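Local structure of gamma-glutamyl-gamma-aminobutyrate hydrolase PuuD (Escherichia coli, 6VTV) at residues D67-V78 / I112-E123; F181-G190 / L221-W229. The protein hydrolyses the gamma-glutamyl linkage of gamma-glutamyl-gamma-aminobutyrate, releasing 4-aminobutanoate and L-glutamate in the last step of putrescine breakdown. All coordinates share one frame; numbering follows the deposited sequence.

From the N terminus, strand 68-71 runs into the loop up to Val-78, and helix 94-109 leads back to strand 114-117, so that contact 1 closes a beta-alpha-beta crossover with its strands side by side in the central sheet. Contact 2 comes later in the chain and closes a second loop: strands 198-203 and 209-214 lie between residues 181-190 and 221-229. The two loops follow one another without nesting or crossing. They join where strand 220-223 pairs in parallel with strand 114-117, bringing Cys-118 of contact 1 beside His-226 of contact 2, and they tie the sheet core to the manganese site.

Contact 1: residues D67-V78 / I112-E123; sequences DGIYLPGSPSNV and IPIFAICRGLQE
Leu-71 and Ala-116 meet through their CB atoms, 3.8 Å apart, on the same sheet face as Ile-69 and Ile-114. Gly-120 CA packs against Leu-71 CB at 3.7 Å, which sets the first turn of helix 119-127 close against strand 68-71. On the other face Tyr-70 and Phe-115 lie side by side, both rings swung anti to the backbone N, and Ile-117 CD1 reaches the edge of the tyrosine ring. Four backbone hydrogen bonds join the parallel strands, from Ile-69 N to Pro-113 O through Ile-117 N to Leu-71 O.

Beyond the strand ends, Arg-119 reaches into the loop 74-78. Its NE gives a hydrogen bond to Ser-76 OG (2.6 Å), which lies somewhat out of the guanidinium plane, while Val-78 CG2 sits over one face of the group. NH1 forms a salt bridge with Glu-123 OE2 (2.6 Å) and another with Asp-97, and Arg-96 shares the same glutamate oxygen; this network fixes the rotation of the guanidinium. A water accepts from Val-78 N and donates to Gln-122 OE1, linking loop to helix. Cys-118, the predicted nucleophile, sits in a strained turn (phi 55°, psi -99°) at the helix N-cap: the nucleophile elbow of class I glutamine amidotransferase-like folds.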
loop_
_atom_site.group_PDB
_atom_site.type_symbol
_atom_site.label_atom_id
_atom_site.label_comp_id
_atom_site.label_asym_id
_atom_site.label_seq_id
_atom_site.Cartn_x
_atom_site.Cartn_y
_atom_site.Cartn_z
ATOM N N ASP B 67 2.111 -1.451 -15.482
ATOM C CA ASP B 67 3.192 -1.444 -16.456
ATOM C C ASP B 67 4.449 -2.136 -15.947
ATOM O O ASP B 67 5.392 -2.321 -16.723
ATOM C CB ASP B 67 3.530 -0.003 -16.865
ATOM C CG ASP B 67 2.303 0.789 -17.279
ATOM O OD1 ASP B 67 1.533 0.297 -18.133
ATOM O OD2 ASP B 67 2.110 1.904 -16.751
ATOM N N GLY B 68 4.480 -2.516 -14.675
ATOM C CA GLY B 68 5.622 -3.210 -14.112
ATOM C C GLY B 68 5.278 -3.772 -12.752
ATOM O O GLY B 68 4.380 -3.276 -12.064
ATOM N N ILE B 69 6.003 -4.823 -12.376
ATOM C CA ILE B 69 5.813 -5.502 -11.099
ATOM C C ILE B 69 7.071 -5.314 -10.264
ATOM O O ILE B 69 8.188 -5.500 -10.763
ATOM C CB ILE B 69 5.495 -6.997 -11.285
ATOM C CG1 ILE B 69 4.266 -7.175 -12.181
ATOM C CG2 ILE B 69 5.269 -7.667 -9.939
ATOM C CD1 ILE B 69 3.056 -6.393 -11.718
ATOM N N TYR B 70 6.887 -4.955 -8.995
ATOM C CA TYR B 70 7.977 -4.595 -8.095
ATOM C C TYR B 70 7.886 -5.485 -6.862
ATOM O O TYR B 70 6.911 -5.406 -6.107
ATOM C CB TYR B 70 7.887 -3.114 -7.721
ATOM C CG TYR B 70 9.036 -2.555 -6.913
ATOM C CD1 TYR B 70 10.336 -3.013 -7.088
ATOM C CD2 TYR B 70 8.818 -1.542 -5.988
ATOM C CE1 TYR B 70 11.383 -2.484 -6.347
ATOM C CE2 TYR B 70 9.851 -1.014 -5.245
ATOM C CZ TYR B 70 11.131 -1.481 -5.428
ATOM O OH TYR B 70 12.158 -0.943 -4.684
ATOM N N LEU B 71 8.892 -6.337 -6.664
ATOM C CA LEU B 71 8.917 -7.271 -5.542
ATOM C C LEU B 71 9.948 -6.817 -4.518
ATOM O O LEU B 71 11.146 -7.099 -4.677
ATOM C CB LEU B 71 9.236 -8.689 -6.025
ATOM C CG LEU B 71 8.319 -9.315 -7.077
ATOM C CD1 LEU B 71 8.746 -10.745 -7.342
ATOM C CD2 LEU B 71 6.865 -9.264 -6.642
ATOM N N PRO B 72 9.546 -6.123 -3.456
ATOM C CA PRO B 72 10.518 -5.677 -2.456
ATOM C C PRO B 72 11.033 -6.835 -1.616
ATOM O O PRO B 72 10.456 -7.924 -1.576
ATOM C CB PRO B 72 9.723 -4.688 -1.592
ATOM C CG PRO B 72 8.449 -4.423 -2.344
ATOM C CD PRO B 72 8.187 -5.650 -3.153
ATOM N N GLY B 73 12.146 -6.580 -0.939
ATOM C CA GLY B 73 12.633 -7.506 0.061
ATOM C C GLY B 73 11.807 -7.438 1.331
ATOM O O GLY B 73 10.925 -6.594 1.498
ATOM N N SER B 74 12.108 -8.354 2.248
ATOM C CA SER B 74 11.368 -8.460 3.500
ATOM C C SER B 74 12.093 -9.412 4.441
ATOM O O SER B 74 12.798 -10.318 3.979
ATOM C CB SER B 74 9.941 -8.947 3.239
ATOM O OG SER B 74 9.206 -9.095 4.442
ATOM N N PRO B 75 11.957 -9.245 5.760
ATOM C CA PRO B 75 12.544 -10.232 6.682
ATOM C C PRO B 75 11.965 -11.626 6.528
ATOM O O PRO B 75 12.624 -12.600 6.913
ATOM C CB PRO B 75 12.236 -9.648 8.069
ATOM C CG PRO B 75 12.038 -8.196 7.835
ATOM C CD PRO B 75 11.407 -8.081 6.478
ATOM N N SER B 76 10.759 -11.757 5.984
ATOM C CA SER B 76 10.135 -13.065 5.870
ATOM C C SER B 76 10.815 -13.909 4.799
ATOM O O SER B 76 11.423 -13.392 3.856
ATOM C CB SER B 76 8.649 -12.915 5.543
ATOM O OG SER B 76 8.461 -12.595 4.177
ATOM N N ASN B 77 10.716 -15.228 4.968
ATOM C CA ASN B 77 11.235 -16.206 4.024
ATOM C C ASN B 77 10.082 -16.948 3.366
ATOM O O ASN B 77 9.005 -17.099 3.950
ATOM C CB ASN B 77 12.169 -17.212 4.710
ATOM C CG ASN B 77 13.231 -16.537 5.553
ATOM O OD1 ASN B 77 14.049 -15.777 5.038
ATOM N ND2 ASN B 77 13.241 -16.831 6.848
ATOM N N VAL B 78 10.320 -17.406 2.134
ATOM C CA VAL B 78 9.320 -18.185 1.418
ATOM C C VAL B 78 9.083 -19.503 2.143
ATOM O O VAL B 78 10.016 -20.119 2.675
ATOM C CB VAL B 78 9.779 -18.415 -0.032
ATOM C CG1 VAL B 78 8.746 -19.217 -0.811
ATOM C CG2 VAL B 78 10.057 -17.081 -0.716
ATOM N N ILE B 112 5.151 -8.639 -18.708
ATOM C CA ILE B 112 5.216 -7.408 -17.918
ATOM C C ILE B 112 6.565 -7.358 -17.205
ATOM O O ILE B 112 6.974 -8.363 -16.604
ATOM C CB ILE B 112 4.065 -7.352 -16.916
ATOM C CG1 ILE B 112 2.719 -7.415 -17.640
ATOM C CG2 ILE B 112 4.156 -6.097 -16.060
ATOM C CD1 ILE B 112 1.539 -7.582 -16.709
ATOM N N PRO B 113 7.277 -6.232 -17.253
ATOM C CA PRO B 113 8.585 -6.160 -16.590
ATOM C C PRO B 113 8.476 -6.405 -15.092
ATOM O O PRO B 113 7.518 -5.983 -14.440
ATOM C CB PRO B 113 9.059 -4.735 -16.895
ATOM C CG PRO B 113 8.337 -4.361 -18.147
ATOM C CD PRO B 113 6.991 -5.022 -18.043
ATOM N N ILE B 114 9.472 -7.105 -14.553
ATOM C CA ILE B 114 9.546 -7.422 -13.132
ATOM C C ILE B 114 10.915 -7.014 -12.612
ATOM O O ILE B 114 11.939 -7.288 -13.248
ATOM C CB ILE B 114 9.300 -8.923 -12.860
ATOM C CG1 ILE B 114 8.006 -9.397 -13.521
ATOM C CG2 ILE B 114 9.271 -9.200 -11.363
ATOM C CD1 ILE B 114 7.790 -10.891 -13.421
ATOM N N PHE B 115 10.933 -6.358 -11.454
ATOM C CA PHE B 115 12.164 -6.072 -10.728
ATOM C C PHE B 115 11.989 -6.559 -9.299
ATOM O O PHE B 115 11.099 -6.086 -8.584
ATOM C CB PHE B 115 12.506 -4.581 -10.757
ATOM C CG PHE B 115 13.855 -4.261 -10.179
ATOM C CD1 PHE B 115 14.940 -5.088 -10.425
ATOM C CD2 PHE B 115 14.042 -3.134 -9.396
ATOM C CE1 PHE B 115 16.185 -4.800 -9.896
ATOM C CE2 PHE B 115 15.286 -2.839 -8.865
ATOM C CZ PHE B 115 16.358 -3.673 -9.117
ATOM N N ALA B 116 12.831 -7.503 -8.889
ATOM C CA ALA B 116 12.697 -8.186 -7.612
ATOM C C ALA B 116 13.944 -7.969 -6.766
ATOM O O ALA B 116 15.066 -7.999 -7.279
ATOM C CB ALA B 116 12.454 -9.679 -7.827
ATOM N N ILE B 117 13.740 -7.756 -5.467
ATOM C CA ILE B 117 14.812 -7.421 -4.535
ATOM C C ILE B 117 14.796 -8.417 -3.383
ATOM O O ILE B 117 13.759 -8.607 -2.735
ATOM C CB ILE B 117 14.672 -5.981 -4.006
ATOM C CG1 ILE B 117 14.890 -4.969 -5.135
ATOM C CG2 ILE B 117 15.647 -5.734 -2.857
ATOM C CD1 ILE B 117 14.778 -3.524 -4.691
ATOM N N CYS B 118 15.949 -9.045 -3.132
ATOM C CA CYS B 118 16.180 -9.924 -1.987
ATOM C C CYS B 118 15.144 -11.044 -1.925
ATOM O O CYS B 118 15.278 -12.051 -2.627
ATOM C CB CYS B 118 16.190 -9.115 -0.685
ATOM S SG CYS B 118 16.690 -10.052 0.783
ATOM N N ARG B 119 14.110 -10.891 -1.091
ATOM C CA ARG B 119 13.048 -11.894 -1.060
ATOM C C ARG B 119 12.383 -12.031 -2.422
ATOM O O ARG B 119 11.928 -13.122 -2.783
ATOM C CB ARG B 119 12.006 -11.542 0.002
ATOM C CG ARG B 119 10.995 -12.652 0.251
ATOM C CD ARG B 119 9.668 -12.089 0.720
ATOM N NE ARG B 119 9.020 -12.964 1.690
ATOM C CZ ARG B 119 8.118 -13.886 1.377
ATOM N NH1 ARG B 119 7.751 -14.059 0.115
ATOM N NH2 ARG B 119 7.581 -14.637 2.328
ATOM N N GLY B 120 12.313 -10.939 -3.185
ATOM C CA GLY B 120 11.746 -11.017 -4.519
ATOM C C GLY B 120 12.538 -11.931 -5.436
ATOM O O GLY B 120 11.960 -12.703 -6.205
ATOM N N LEU B 121 13.870 -11.841 -5.382
ATOM C CA LEU B 121 14.701 -12.767 -6.147
ATOM C C LEU B 121 14.405 -14.207 -5.752
ATOM O O LEU B 121 14.255 -15.083 -6.612
ATOM C CB LEU B 121 16.185 -12.445 -5.945
ATOM C CG LEU B 121 17.199 -13.474 -6.463
ATOM C CD1 LEU B 121 18.411 -12.782 -7.062
ATOM C CD2 LEU B 121 17.646 -14.442 -5.367
ATOM N N GLN B 122 14.319 -14.468 -4.446
ATOM C CA GLN B 122 13.981 -15.806 -3.977
ATOM C C GLN B 122 12.577 -16.205 -4.410
ATOM O O GLN B 122 12.325 -17.382 -4.692
ATOM C CB GLN B 122 14.125 -15.873 -2.456
ATOM C CG GLN B 122 15.531 -15.533 -1.967
ATOM C CD GLN B 122 15.591 -15.278 -0.472
ATOM O OE1 GLN B 122 14.561 -15.213 0.198
ATOM N NE2 GLN B 122 16.800 -15.129 0.055
ATOM N N GLU B 123 11.655 -15.242 -4.478
ATOM C CA GLU B 123 10.337 -15.525 -5.037
ATOM C C GLU B 123 10.432 -15.870 -6.518
ATOM O O GLU B 123 9.739 -16.776 -6.996
ATOM C CB GLU B 123 9.407 -14.331 -4.818
ATOM C CG GLU B 123 8.931 -14.181 -3.383
ATOM C CD GLU B 123 8.280 -12.837 -3.119
ATOM O OE1 GLU B 123 8.476 -11.907 -3.929
ATOM O OE2 GLU B 123 7.570 -12.710 -2.100
HETATM O O HOH W 1 14.292 -9.830 1.965
HETATM O O HOH W 2 12.921 -16.812 1.254
#

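Contact 2: residues F181-G190 / L221-W229; sequences FWVNSLHGQG and LGVQWHPEW. With MN (manganese (II) ion), chain D.
Asn-184 reaches across to His-226 and grips both the N and the O of its backbone with the two ends of one amide. Its CB carries CG between the backbone N and the carbonyl carbon (chi1 51°), which turns the amide toward the other segment. At the tip, OD1 accepts from His-226 N at 2.8 Å, in the carbonyl plane and on a lone pair, and also touches Trp-225 CB. ND2 donates to His-226 O at 3.1 Å, nearly straight (167°), with the oxygen in the amide plane; a weak second bond goes to Tyr-157 O. The paired bonds fix the amide's rotation and, with it, the backbone that carries the histidine.

The indole of Trp-225 is covered by Val-183, whose CG1 stands 3.5 Å from the centroid of the five-membered ring in a CH-pi contact, while Val-223 CB lies against the opposite face. Phe-181 turns its edge toward the six-membered ring, an offset edge-to-face pair with planes at 76°.

Farther along, Gln-224 CG sits over the centre of the His-187 ring, and the bend at chi2 folds the amide back so that it stacks almost parallel to the imidazole. His-187 ND1 donates to Gln-189 O (2.8 Å), which orients the ring and leaves NE2 to bind manganese at 2.2 Å. Ser-185 OG and a water bind it too, and His-145, His-161 and Glu-210 complete the site.

On the side of the predicted active site, Leu-186 CD1 packs against His-226 CD2. His-226 ND1 donates to the syn lone pair of Glu-228 OE2 at 2.6 Å, in the ring plane, and Lys-34 forms a salt bridge with the same carboxylate. With Cys-118 alongside, His-226 and Glu-228 have the geometry of the Cys-His-Glu catalytic triad predicted for this member of the peptidase C26 family.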
loop_
_atom_site.group_PDB
_atom_site.type_symbol
_atom_site.label_atom_id
_atom_site.label_comp_id
_atom_site.label_asym_id
_atom_site.label_seq_id
_atom_site.Cartn_x
_atom_site.Cartn_y
_atom_site.Cartn_z
ATOM N N PHE B 181 31.445 -5.278 -8.729
ATOM C CA PHE B 181 31.119 -4.133 -7.890
ATOM C C PHE B 181 30.682 -4.622 -6.518
ATOM O O PHE B 181 30.426 -5.810 -6.307
ATOM C CB PHE B 181 30.033 -3.261 -8.528
ATOM C CG PHE B 181 28.835 -4.030 -9.001
ATOM C CD1 PHE B 181 27.762 -4.256 -8.155
ATOM C CD2 PHE B 181 28.778 -4.524 -10.294
ATOM C CE1 PHE B 181 26.656 -4.960 -8.590
ATOM C CE2 PHE B 181 27.674 -5.229 -10.733
ATOM C CZ PHE B 181 26.612 -5.450 -9.879
ATOM N N TRP B 182 30.591 -3.675 -5.586
ATOM C CA TRP B 182 30.213 -3.960 -4.210
ATOM C C TRP B 182 28.704 -3.865 -4.039
ATOM O O TRP B 182 28.049 -3.008 -4.639
ATOM C CB TRP B 182 30.902 -2.987 -3.252
ATOM C CG TRP B 182 32.368 -3.229 -3.097
ATOM C CD1 TRP B 182 33.378 -2.609 -3.773
ATOM C CD2 TRP B 182 32.993 -4.156 -2.203
ATOM N NE1 TRP B 182 34.593 -3.093 -3.357
ATOM C CE2 TRP B 182 34.385 -4.044 -2.393
ATOM C CE3 TRP B 182 32.512 -5.069 -1.260
ATOM C CZ2 TRP B 182 35.299 -4.812 -1.675
ATOM C CZ3 TRP B 182 33.420 -5.831 -0.550
ATOM C CH2 TRP B 182 34.799 -5.698 -0.761
ATOM N N VAL B 183 28.158 -4.755 -3.214
ATOM C CA VAL B 183 26.741 -4.750 -2.871
ATOM C C VAL B 183 26.611 -4.991 -1.374
ATOM O O VAL B 183 27.491 -5.586 -0.744
ATOM C CB VAL B 183 25.943 -5.816 -3.657
ATOM C CG1 VAL B 183 26.023 -5.560 -5.155
ATOM C CG2 VAL B 183 26.442 -7.214 -3.322
ATOM N N ASN B 184 25.510 -4.513 -0.800
ATOM C CA ASN B 184 25.184 -4.884 0.566
ATOM C C ASN B 184 24.630 -6.309 0.592
ATOM O O ASN B 184 24.403 -6.934 -0.446
ATOM C CB ASN B 184 24.197 -3.888 1.181
ATOM C CG ASN B 184 22.979 -3.643 0.306
ATOM O OD1 ASN B 184 22.539 -4.523 -0.432
ATOM N ND2 ASN B 184 22.426 -2.438 0.390
ATOM N N SER B 185 24.418 -6.831 1.795
ATOM C CA SER B 185 23.947 -8.205 1.940
ATOM C C SER B 185 23.184 -8.322 3.249
ATOM O O SER B 185 23.748 -8.080 4.320
ATOM C CB SER B 185 25.116 -9.194 1.901
ATOM O OG SER B 185 24.669 -10.526 1.713
ATOM N N LEU B 186 21.903 -8.682 3.167
ATOM C CA LEU B 186 21.050 -8.836 4.340
ATOM C C LEU B 186 20.111 -10.028 4.131
ATOM O O LEU B 186 18.888 -9.903 4.113
ATOM C CB LEU B 186 20.250 -7.563 4.622
ATOM C CG LEU B 186 20.973 -6.220 4.757
ATOM C CD1 LEU B 186 21.079 -5.535 3.405
ATOM C CD2 LEU B 186 20.252 -5.322 5.753
ATOM N N HIS B 187 20.686 -11.219 3.975
ATOM C CA HIS B 187 19.881 -12.400 3.700
ATOM C C HIS B 187 20.530 -13.632 4.312
ATOM O O HIS B 187 21.743 -13.831 4.194
ATOM C CB HIS B 187 19.680 -12.598 2.192
ATOM C CG HIS B 187 20.955 -12.718 1.418
ATOM N ND1 HIS B 187 21.367 -13.903 0.846
ATOM C CD2 HIS B 187 21.902 -11.802 1.106
ATOM C CE1 HIS B 187 22.515 -13.713 0.222
ATOM N NE2 HIS B 187 22.862 -12.447 0.364
ATOM N N GLY B 188 19.710 -14.453 4.966
ATOM C CA GLY B 188 20.158 -15.714 5.525
ATOM C C GLY B 188 19.779 -16.885 4.646
ATOM O O GLY B 188 20.193 -18.023 4.888
ATOM N N GLN B 189 18.977 -16.612 3.621
ATOM C CA GLN B 189 18.612 -17.593 2.616
ATOM C C GLN B 189 19.132 -17.139 1.259
ATOM O O GLN B 189 19.454 -15.963 1.055
ATOM C CB GLN B 189 17.091 -17.804 2.564
ATOM C CG GLN B 189 16.489 -18.265 3.884
ATOM C CD GLN B 189 15.124 -18.905 3.717
ATOM O OE1 GLN B 189 14.465 -18.732 2.692
ATOM N NE2 GLN B 189 14.694 -19.653 4.726
ATOM N N GLY B 190 19.223 -18.084 0.330
ATOM C CA GLY B 190 19.731 -17.771 -0.993
ATOM C C GLY B 190 19.347 -18.843 -1.985
ATOM O O GLY B 190 18.799 -19.887 -1.629
ATOM N N LEU B 221 14.044 -9.217 -13.832
ATOM C CA LEU B 221 15.331 -9.222 -13.153
ATOM C C LEU B 221 15.144 -9.308 -11.645
ATOM O O LEU B 221 14.265 -8.652 -11.077
ATOM C CB LEU B 221 16.130 -7.963 -13.504
ATOM C CG LEU B 221 17.419 -7.710 -12.721
ATOM C CD1 LEU B 221 18.483 -8.734 -13.090
ATOM C CD2 LEU B 221 17.919 -6.293 -12.959
ATOM N N GLY B 222 15.973 -10.116 -11.005
ATOM C CA GLY B 222 16.016 -10.171 -9.553
ATOM C C GLY B 222 17.436 -10.014 -9.057
ATOM O O GLY B 222 18.380 -10.501 -9.679
ATOM N N VAL B 223 17.582 -9.308 -7.937
ATOM C CA VAL B 223 18.872 -9.140 -7.283
ATOM C C VAL B 223 18.723 -9.523 -5.819
ATOM O O VAL B 223 17.668 -9.325 -5.206
ATOM C CB VAL B 223 19.429 -7.702 -7.425
ATOM C CG1 VAL B 223 19.555 -7.321 -8.892
ATOM C CG2 VAL B 223 18.553 -6.701 -6.686
ATOM N N GLN B 224 19.788 -10.098 -5.260
ATOM C CA GLN B 224 19.757 -10.558 -3.878
ATOM C C GLN B 224 20.075 -9.447 -2.885
ATOM O O GLN B 224 19.654 -9.529 -1.726
ATOM C CB GLN B 224 20.733 -11.726 -3.700
ATOM C CG GLN B 224 20.747 -12.350 -2.310
ATOM C CD GLN B 224 19.428 -13.001 -1.939
ATOM O OE1 GLN B 224 19.139 -14.127 -2.348
ATOM N NE2 GLN B 224 18.621 -12.295 -1.154
ATOM N N TRP B 225 20.788 -8.410 -3.314
ATOM C CA TRP B 225 21.128 -7.302 -2.436
ATOM C C TRP B 225 19.977 -6.296 -2.408
ATOM O O TRP B 225 18.883 -6.552 -2.916
ATOM C CB TRP B 225 22.447 -6.666 -2.873
ATOM C CG TRP B 225 22.455 -6.113 -4.266
ATOM C CD1 TRP B 225 22.200 -4.825 -4.636
ATOM C CD2 TRP B 225 22.764 -6.823 -5.472
ATOM N NE1 TRP B 225 22.318 -4.691 -5.998
ATOM C CE2 TRP B 225 22.664 -5.903 -6.535
ATOM C CE3 TRP B 225 23.111 -8.149 -5.757
ATOM C CZ2 TRP B 225 22.897 -6.265 -7.861
ATOM C CZ3 TRP B 225 23.342 -8.506 -7.075
ATOM C CH2 TRP B 225 23.234 -7.568 -8.109
ATOM N N HIS B 226 20.218 -5.129 -1.805
ATOM C CA HIS B 226 19.191 -4.112 -1.583
ATOM C C HIS B 226 19.590 -2.828 -2.301
ATOM O O HIS B 226 20.179 -1.920 -1.693
ATOM C CB HIS B 226 18.982 -3.859 -0.091
ATOM C CG HIS B 226 18.164 -4.911 0.590
ATOM N ND1 HIS B 226 16.893 -4.673 1.067
ATOM C CD2 HIS B 226 18.436 -6.207 0.877
ATOM C CE1 HIS B 226 16.417 -5.775 1.617
ATOM N NE2 HIS B 226 17.333 -6.720 1.516
ATOM N N PRO B 227 19.275 -2.708 -3.595
ATOM C CA PRO B 227 19.580 -1.462 -4.311
ATOM C C PRO B 227 18.652 -0.310 -3.954
ATOM O O PRO B 227 18.947 0.833 -4.323
ATOM C CB PRO B 227 19.430 -1.861 -5.782
ATOM C CG PRO B 227 18.416 -2.961 -5.761
ATOM C CD PRO B 227 18.599 -3.696 -4.455
ATOM N N GLU B 228 17.549 -0.570 -3.250
ATOM C CA GLU B 228 16.647 0.508 -2.860
ATOM C C GLU B 228 17.249 1.413 -1.794
ATOM O O GLU B 228 16.762 2.532 -1.602
ATOM C CB GLU B 228 15.322 -0.072 -2.359
ATOM C CG GLU B 228 15.330 -0.455 -0.885
ATOM C CD GLU B 228 15.959 -1.813 -0.630
ATOM O OE1 GLU B 228 16.432 -2.446 -1.596
ATOM O OE2 GLU B 228 15.976 -2.250 0.541
ATOM N N TRP B 229 18.295 0.959 -1.105
ATOM C CA TRP B 229 18.896 1.716 -0.011
ATOM C C TRP B 229 19.577 2.964 -0.558
ATOM O O TRP B 229 20.623 2.870 -1.209
ATOM C CB TRP B 229 19.893 0.838 0.739
ATOM C CG TRP B 229 20.616 1.557 1.830
ATOM C CD1 TRP B 229 21.926 1.941 1.829
ATOM C CD2 TRP B 229 20.076 1.974 3.090
ATOM N NE1 TRP B 229 22.234 2.576 3.007
ATOM C CE2 TRP B 229 21.116 2.607 3.799
ATOM C CE3 TRP B 229 18.816 1.872 3.687
ATOM C CZ2 TRP B 229 20.934 3.138 5.075
ATOM C CZ3 TRP B 229 18.637 2.399 4.952
ATOM C CH2 TRP B 229 19.690 3.024 5.633
HETATM MN MN MN D . 24.772 -11.525 -0.294
HETATM O O HOH W 3 23.669 -9.731 -1.211
HETATM O O HOH W 4 20.079 -8.997 0.950
#